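Local structure of uncharacterized protein Rv2277c (Mycobacterium tuberculosis, 5VUG) at residues E228-D231 / E232-D236; A202-E205 / L206-V210; H190-D193 / P194-P198; T32-A36 / A37-G41. The protein is not functionally characterised but carries a TIM-barrel glycerophosphodiester phosphodiesterase domain and probably hydrolyses phosphoric diesters. One frame throughout, in Å; residues are numbered along the deposited sequence.

Contact 1. Residues E228-D231 / E232-D236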
# COMPACT_ATOMS: atom_id res chain seq x y z
N GLU A 228 -3.74 -5.03 -7.85
CA GLU A 228 -4.67 -5.10 -8.98
C GLU A 228 -5.83 -4.16 -8.66
O GLU A 228 -6.79 -4.54 -7.97
CB GLU A 228 -5.11 -6.55 -9.18
CG GLU A 228 -3.93 -7.48 -9.44
CD GLU A 228 -4.34 -8.94 -9.60
OE1 GLU A 228 -5.54 -9.21 -9.85
OE2 GLU A 228 -3.46 -9.81 -9.47
N LEU A 229 -5.75 -2.93 -9.16
CA LEU A 229 -6.57 -1.84 -8.65
C LEU A 229 -7.86 -1.59 -9.43
O LEU A 229 -8.74 -0.90 -8.91
CB LEU A 229 -5.76 -0.54 -8.61
CG LEU A 229 -4.59 -0.61 -7.63
CD1 LEU A 229 -3.66 0.57 -7.87
CD2 LEU A 229 -5.08 -0.64 -6.18
N TRP A 230 -7.97 -2.11 -10.65
CA TRP A 230 -9.17 -1.90 -11.46
C TRP A 230 -10.11 -3.08 -11.26
O TRP A 230 -9.75 -4.23 -11.57
CB TRP A 230 -8.81 -1.78 -12.94
CG TRP A 230 -8.07 -0.52 -13.34
CD1 TRP A 230 -6.81 -0.45 -13.87
CD2 TRP A 230 -8.56 0.83 -13.27
NE1 TRP A 230 -6.49 0.87 -14.13
CE2 TRP A 230 -7.54 1.67 -13.77
CE3 TRP A 230 -9.76 1.41 -12.83
CZ2 TRP A 230 -7.67 3.06 -13.84
CZ3 TRP A 230 -9.89 2.80 -12.90
CH2 TRP A 230 -8.85 3.60 -13.40
N ASP A 231 -11.30 -2.80 -10.75
CA ASP A 231 -12.39 -3.75 -10.63
C ASP A 231 -13.70 -3.00 -10.89
O ASP A 231 -13.69 -1.79 -11.14
CB ASP A 231 -12.35 -4.51 -9.29
CG ASP A 231 -12.30 -3.59 -8.07
OD1 ASP A 231 -12.86 -2.47 -8.10
OD2 ASP A 231 -11.70 -4.00 -7.06
N GLU A 232 -14.82 -3.72 -10.84
CA GLU A 232 -16.10 -3.06 -11.12
C GLU A 232 -16.32 -1.87 -10.19
O GLU A 232 -16.75 -0.80 -10.63
CB GLU A 232 -17.26 -4.05 -11.02
CG GLU A 232 -18.53 -3.52 -11.67
CD GLU A 232 -19.72 -4.45 -11.51
OE1 GLU A 232 -20.85 -3.95 -11.31
OE2 GLU A 232 -19.53 -5.68 -11.58
N ALA A 233 -15.97 -2.02 -8.91
CA ALA A 233 -16.23 -0.95 -7.95
C ALA A 233 -15.37 0.28 -8.23
O ALA A 233 -15.88 1.41 -8.18
CB ALA A 233 -15.99 -1.46 -6.52
N SER A 234 -14.09 0.09 -8.52
CA SER A 234 -13.24 1.26 -8.75
C SER A 234 -13.55 1.93 -10.08
O SER A 234 -13.48 3.16 -10.18
CB SER A 234 -11.76 0.92 -8.58
OG SER A 234 -11.30 0.02 -9.56
N VAL A 235 -13.90 1.15 -11.11
CA VAL A 235 -14.31 1.77 -12.37
C VAL A 235 -15.55 2.64 -12.15
O VAL A 235 -15.62 3.79 -12.59
CB VAL A 235 -14.54 0.71 -13.46
CG1 VAL A 235 -15.18 1.34 -14.70
CG2 VAL A 235 -13.23 0.05 -13.84
N ASP A 236 -16.54 2.10 -11.43
CA ASP A 236 -17.75 2.86 -11.14
C ASP A 236 -17.45 4.12 -10.34
O ASP A 236 -18.05 5.17 -10.58
CB ASP A 236 -18.76 1.99 -10.41
CG ASP A 236 -19.96 2.79 -9.90
OD1 ASP A 236 -19.91 3.31 -8.75
OD2 ASP A 236 -20.94 2.93 -10.65

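Contact 2. Residues A202-E205 / L206-V210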
# COMPACT_ATOMS: atom_id res chain seq x y z
N ALA A 202 -8.06 8.99 -17.03
CA ALA A 202 -7.16 8.48 -16.01
C ALA A 202 -6.69 7.10 -16.45
O ALA A 202 -7.41 6.41 -17.17
CB ALA A 202 -7.85 8.35 -14.65
N GLY A 203 -5.49 6.71 -16.02
CA GLY A 203 -4.96 5.41 -16.38
C GLY A 203 -4.08 4.83 -15.29
O GLY A 203 -3.53 5.55 -14.46
N PHE A 204 -3.98 3.50 -15.29
CA PHE A 204 -3.09 2.82 -14.36
C PHE A 204 -2.95 1.38 -14.82
O PHE A 204 -3.86 0.85 -15.46
CB PHE A 204 -3.63 2.84 -12.92
CG PHE A 204 -2.55 2.86 -11.88
CD1 PHE A 204 -1.89 4.04 -11.57
CD2 PHE A 204 -2.20 1.71 -11.19
CE1 PHE A 204 -0.89 4.07 -10.60
CE2 PHE A 204 -1.21 1.73 -10.22
CZ PHE A 204 -0.55 2.91 -9.93
N GLU A 205 -1.81 0.77 -14.47
CA GLU A 205 -1.56 -0.64 -14.77
C GLU A 205 -2.61 -1.55 -14.14
O GLU A 205 -3.12 -1.28 -13.05
CB GLU A 205 -0.19 -1.05 -14.21
CG GLU A 205 1.02 -0.63 -15.03
CD GLU A 205 1.39 0.84 -14.90
OE1 GLU A 205 0.77 1.58 -14.12
OE2 GLU A 205 2.33 1.25 -15.61
N LEU A 206 -2.91 -2.65 -14.84
CA LEU A 206 -3.78 -3.69 -14.28
C LEU A 206 -3.10 -4.42 -13.13
O LEU A 206 -3.79 -4.91 -12.22
CB LEU A 206 -4.15 -4.71 -15.35
CG LEU A 206 -5.50 -4.57 -16.04
CD1 LEU A 206 -5.70 -3.16 -16.55
CD2 LEU A 206 -5.63 -5.59 -17.18
N HIS A 207 -1.77 -4.53 -13.16
CA HIS A 207 -0.98 -5.13 -12.10
C HIS A 207 0.21 -4.22 -11.85
O HIS A 207 0.91 -3.85 -12.79
CB HIS A 207 -0.42 -6.48 -12.54
CG HIS A 207 -1.43 -7.36 -13.19
ND1 HIS A 207 -2.20 -8.26 -12.48
CD2 HIS A 207 -1.80 -7.49 -14.48
CE1 HIS A 207 -3.00 -8.90 -13.31
NE2 HIS A 207 -2.78 -8.45 -14.53
N ARG A 208 0.44 -3.87 -10.58
CA ARG A 208 1.49 -2.91 -10.26
C ARG A 208 2.19 -3.32 -8.98
O ARG A 208 1.55 -3.45 -7.93
CB ARG A 208 0.91 -1.50 -10.11
CG ARG A 208 1.98 -0.41 -9.95
CD ARG A 208 2.75 -0.19 -11.24
NE ARG A 208 3.58 1.02 -11.18
CZ ARG A 208 4.90 1.04 -11.29
NH1 ARG A 208 5.58 -0.08 -11.48
NH2 ARG A 208 5.55 2.20 -11.21
N ASP A 209 3.51 -3.49 -9.05
CA ASP A 209 4.30 -3.71 -7.84
C ASP A 209 4.39 -2.42 -7.04
O ASP A 209 4.77 -1.37 -7.57
CB ASP A 209 5.72 -4.16 -8.19
CG ASP A 209 5.77 -5.56 -8.73
OD1 ASP A 209 4.89 -6.37 -8.39
OD2 ASP A 209 6.72 -5.85 -9.49
N VAL A 210 4.03 -2.49 -5.75
CA VAL A 210 4.16 -1.36 -4.84
C VAL A 210 4.80 -1.83 -3.55
O VAL A 210 4.94 -3.03 -3.29
CB VAL A 210 2.81 -0.66 -4.57
CG1 VAL A 210 2.23 -0.10 -5.86
CG2 VAL A 210 1.83 -1.61 -3.91

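Contact 3. Residues H190-D193 / P194-P198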
# COMPACT_ATOMS: atom_id res chain seq x y z
N HIS A 190 -12.43 1.53 0.58
CA HIS A 190 -13.72 1.53 -0.11
C HIS A 190 -14.37 2.91 -0.19
O HIS A 190 -15.60 3.01 -0.32
CB HIS A 190 -14.68 0.47 0.45
CG HIS A 190 -14.00 -0.82 0.81
ND1 HIS A 190 -13.55 -1.71 -0.14
CD2 HIS A 190 -13.68 -1.35 2.01
CE1 HIS A 190 -12.98 -2.74 0.46
NE2 HIS A 190 -13.04 -2.55 1.77
N HIS A 191 -13.58 3.97 -0.13
CA HIS A 191 -14.08 5.33 -0.30
C HIS A 191 -13.64 5.89 -1.65
O HIS A 191 -12.47 5.76 -2.04
CB HIS A 191 -13.55 6.25 0.80
CG HIS A 191 -14.17 5.99 2.14
ND1 HIS A 191 -13.55 5.24 3.11
CD2 HIS A 191 -15.36 6.37 2.65
CE1 HIS A 191 -14.32 5.17 4.18
NE2 HIS A 191 -15.43 5.85 3.93
N CYS A 192 -14.58 6.54 -2.34
CA CYS A 192 -14.32 7.17 -3.63
C CYS A 192 -13.83 8.59 -3.35
O CYS A 192 -14.57 9.57 -3.42
CB CYS A 192 -15.57 7.13 -4.50
SG CYS A 192 -15.32 7.64 -6.23
N ASP A 193 -12.54 8.67 -3.00
CA ASP A 193 -11.91 9.88 -2.49
C ASP A 193 -10.51 9.94 -3.09
O ASP A 193 -9.77 8.94 -3.03
CB ASP A 193 -11.83 9.77 -0.96
CG ASP A 193 -11.31 11.03 -0.31
OD1 ASP A 193 -11.52 12.13 -0.86
OD2 ASP A 193 -10.69 10.93 0.77
N PRO A 194 -10.11 11.08 -3.68
CA PRO A 194 -10.91 12.29 -3.88
C PRO A 194 -12.04 12.06 -4.89
O PRO A 194 -12.09 11.01 -5.52
CB PRO A 194 -9.90 13.30 -4.42
CG PRO A 194 -8.85 12.48 -5.06
CD PRO A 194 -8.75 11.21 -4.25
N GLN A 195 -12.94 13.03 -5.02
CA GLN A 195 -14.04 12.87 -5.94
C GLN A 195 -13.52 12.81 -7.37
O GLN A 195 -12.41 13.27 -7.67
CB GLN A 195 -15.02 14.03 -5.79
CG GLN A 195 -15.92 13.91 -4.56
CD GLN A 195 -16.66 15.20 -4.26
OE1 GLN A 195 -17.79 15.39 -4.70
NE2 GLN A 195 -16.02 16.09 -3.51
N PRO A 196 -14.29 12.21 -8.29
CA PRO A 196 -13.88 12.19 -9.69
C PRO A 196 -13.64 13.59 -10.21
O PRO A 196 -14.21 14.57 -9.72
CB PRO A 196 -15.07 11.54 -10.40
CG PRO A 196 -15.71 10.70 -9.35
CD PRO A 196 -15.53 11.44 -8.06
N ASP A 197 -12.77 13.69 -11.22
CA ASP A 197 -12.50 14.96 -11.86
C ASP A 197 -13.21 14.95 -13.20
O ASP A 197 -12.77 14.25 -14.13
CB ASP A 197 -10.99 15.12 -12.06
CG ASP A 197 -10.59 16.54 -12.39
OD1 ASP A 197 -11.49 17.38 -12.63
OD2 ASP A 197 -9.38 16.83 -12.40
N PRO A 198 -14.30 15.70 -13.36
CA PRO A 198 -15.21 15.47 -14.50
C PRO A 198 -14.52 15.54 -15.86
O PRO A 198 -13.74 16.45 -16.14
CB PRO A 198 -16.25 16.57 -14.34
CG PRO A 198 -16.28 16.82 -12.86
CD PRO A 198 -14.86 16.67 -12.41

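Contact 4. Residues T32-A36 / A37-G41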
# COMPACT_ATOMS: atom_id res chain seq x y z
N THR A 32 2.01 3.84 -38.69
CA THR A 32 1.24 3.46 -39.88
C THR A 32 0.73 2.03 -39.76
O THR A 32 -0.43 1.74 -40.10
CB THR A 32 2.11 3.61 -41.13
OG1 THR A 32 2.49 4.99 -41.29
CG2 THR A 32 1.36 3.16 -42.38
N ASN A 33 1.58 1.13 -39.27
CA ASN A 33 1.17 -0.26 -39.12
C ASN A 33 0.11 -0.41 -38.04
O ASN A 33 -0.79 -1.24 -38.18
CB ASN A 33 2.38 -1.14 -38.87
CG ASN A 33 3.09 -1.53 -40.15
OD1 ASN A 33 4.12 -0.98 -40.51
ND2 ASN A 33 2.53 -2.50 -40.85
N ALA A 34 0.20 0.39 -36.97
CA ALA A 34 -0.80 0.32 -35.91
C ALA A 34 -2.17 0.77 -36.41
O ALA A 34 -3.18 0.12 -36.12
CB ALA A 34 -0.35 1.17 -34.71
N VAL A 35 -2.23 1.87 -37.17
CA VAL A 35 -3.48 2.27 -37.81
C VAL A 35 -4.04 1.13 -38.65
O VAL A 35 -5.23 0.80 -38.57
CB VAL A 35 -3.29 3.55 -38.65
CG1 VAL A 35 -4.58 3.92 -39.37
CG2 VAL A 35 -2.82 4.71 -37.78
N ALA A 36 -3.18 0.51 -39.47
CA ALA A 36 -3.62 -0.57 -40.35
C ALA A 36 -4.13 -1.78 -39.56
O ALA A 36 -4.97 -2.54 -40.07
CB ALA A 36 -2.47 -0.98 -41.26
N ALA A 37 -3.64 -1.96 -38.33
CA ALA A 37 -4.10 -3.04 -37.45
C ALA A 37 -5.38 -2.70 -36.71
O ALA A 37 -5.82 -3.49 -35.87
CB ALA A 37 -3.00 -3.44 -36.46
N GLY A 38 -5.98 -1.54 -36.97
CA GLY A 38 -7.29 -1.24 -36.44
C GLY A 38 -7.34 -0.61 -35.07
O GLY A 38 -8.41 -0.62 -34.45
N VAL A 39 -6.24 -0.05 -34.58
CA VAL A 39 -6.27 0.53 -33.24
C VAL A 39 -7.20 1.74 -33.20
O VAL A 39 -7.48 2.40 -34.22
CB VAL A 39 -4.87 0.89 -32.72
CG1 VAL A 39 -3.95 -0.33 -32.80
CG2 VAL A 39 -4.31 2.11 -33.47
N ASP A 40 -7.70 2.04 -32.00
CA ASP A 40 -8.60 3.16 -31.74
C ASP A 40 -7.90 4.36 -31.13
O ASP A 40 -8.52 5.42 -30.99
CB ASP A 40 -9.70 2.71 -30.77
CG ASP A 40 -10.42 1.47 -31.25
OD1 ASP A 40 -11.14 1.56 -32.27
OD2 ASP A 40 -10.23 0.39 -30.64
N GLY A 41 -6.65 4.22 -30.73
CA GLY A 41 -5.92 5.34 -30.16
C GLY A 41 -4.44 5.07 -30.31
O GLY A 41 -4.02 3.92 -30.49
O HOH W 1 -7.18 2.29 -37.03

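Contact 1. Residues E228-D231 / E232-D236
A capping box made by Asp231 and Ser234 opens the helix 232-239, with Asp231 in the N-cap position. Its carboxylate reaches forward to the first turn, where OD1 of Asp231 accepts from N of Ser234 at 2.9 Å, the N-H arriving nearly along the C-O axis. The return bond runs from N of Asp231 to OG of Ser234, 3.1 Å long and close to straight at 165°. Both side chains can close the box because each carries its polar branch between its own backbone N and carbonyl carbon (chi1 53° for Asp231, 65° for Ser234). The serine hydroxyl does double duty, for OG of Ser234 also donates to O of Leu229 at 2.8 Å, reaching one of its lone pairs within the plane of the carbonyl, and so ties the incoming loop to the helix. The first helical backbone bond, Val235 N to Asp231 O at 2.9 Å, completes the turn. Next to this turn, the Trp230 indole and the Val235 side chain cross at about a right angle, CE3 of Trp230 lying 3.9 Å from CG2 of Val235. The indole NE1 is hydrogen-bonded to the carbonyl of Phe204 on strand 201-205, Leu229 packs on helix 176-189, and Val235 rests on Ile263 of helix 254-263.

Contact 2. Residues A202-E205 / L206-V210
Glu205 and Arg208 each fold at the second torsion, chi2 76° in the glutamate and 71° in the arginine, and these bends help to lay the two chains side by side, running in the same direction. The contact is mainly one of the arginine's methylene portion: OE1 of Glu205 lies 3.9 Å from CD of Arg208, while the nearest charged pair, OE1 of Glu205 and NE of Arg208, is 4.1 Å apart. Carboxylate and guanidinium planes are turned 37° from each other, and the oxygen is far from the guanidinium plane, so no N-H is directed to it. The same OE1 hangs 4.1 Å above the Phe204 ring plane, over its centre. Arg208 meets that ring with its aliphatic root, CG of Arg208 coming 3.9 Å from CE2 of Phe204 as the side chains cross at about a right angle. All this happens around the short connection between strand 201-205, which pairs with strand 245-249 in the barrel sheet, and strand 208-215, the first arm of a two-stranded antiparallel hairpin. The ionic partners lie elsewhere: Glu205 OE1 forms a salt bridge with Arg176, and Arg208 NE forms one with Glu214 of the second subunit. Between Glu205 and Arg208 the electrostatic attraction is thus without a direct bond, and it probably adds modestly to a charged cluster linking the end of strand 201-205 to the second subunit.

Contact 3. Residues H190-D193 / P194-P198
Asp193 and Pro194 meet across a cis peptide bond, which brings their CA atoms to 3.0 Å. The aspartate side chain is carried forward beside the proline: CG is anti to the backbone N (chi1 -175°), and OD1 of Asp193 comes 3.1 Å from CA of Pro194. It also lies 3.3 Å from N of Pro194, which, as a tertiary amide nitrogen, has no hydrogen to give. Further along, the sulfur of Cys192 approaches the ring of Pro196, SG to CD 4.2 Å, an apolar touch between residues four apart. Cys192 is itself the centre of an inverse gamma turn, closed by a weak bond from N of Asp193 to O of His191 at 3.1 Å. One shell further out, covalent and polar ties hold down this loop, which runs from helix 176-189 to strand 201-205. Cys192 is joined by a disulfide to Cys237 of helix 232-239. Helix 176-189 holds the backbone, Asn185 donating to the carbonyl of Asp193 and Arg182 to those of Pro194 and Gln195. Chemically, then, beyond the peptide bond that joins them, the two segments meet mainly by van der Waals contact. The shape of this surface loop is probably set by the cis Asp193-Pro194 peptide bond, by the proline rings that restrict the backbone, and by the disulfide and carbonyl bonds that reach out to the two helices.

Contact 4. Residues T32-A36 / A37-G41
Helix 28-36 ends in overlapping backbone bonds between Asn33, Ala34 and Val35 on one side and Ala37, Gly38 and Val39 on the other. N of Ala37 gives its main bond to O of Asn33 at 2.9 Å and a weak second one to O of Ala34. Past it the chain turns at Gly38, with its positive phi of 88°, a backbone conformation suited to glycine. N of Gly38 then bonds to O of Val35 at 2.9 Å, approaching from above the carbonyl plane, and N of Val39 reaches back to O of Ala34 in a weak but straight bond of 3.4 Å. The bonds of Gly38 N and Val39 N, with that positive phi, make a Schellman motif, here the C-terminal end of a barrel helix leading into strand 41-48. A water donates to both O of Val35 and O of Val39, bridging the last turn to the departing chain. Val39 folds its side chain over the helix end: chi1 of -54° sets CG1 anti to the carbonyl carbon and leaves CG2 between the backbone N and that carbon. CG2 of Val39 lies 4.3 Å from CB of Ala34, and CG1 of Val39 comes 3.4 Å from O of Ala34. Ala34 and Val39 both rest on Ala15 of strand 12-16, while Ala37 packs against Pro273 of helix 273-277.

Along the chain the order is contact 4, contact 3, contact 2, contact 1. The last three gather on one side of the chain's centre, where strand 201-205 and helices 176-189 and 232-239 build part of the barrel wall. Contacts 1 and 2, with centres 11 Å apart, touch directly: Leu229 packs on Phe204, and Glu228 lies against His207. They stand at the two roots of the hairpin formed by strands 208-215 and 220-227. Contact 3 comes just before contact 2 in sequence, yet their centres are 17 Å apart. Contact 4 is remote, its centre 24 to 33 Å from the others, although the curled sheet that holds strand 41-48 also holds strand 201-205 of contact 2. Turns and caps thus shape separate parts of one barrel.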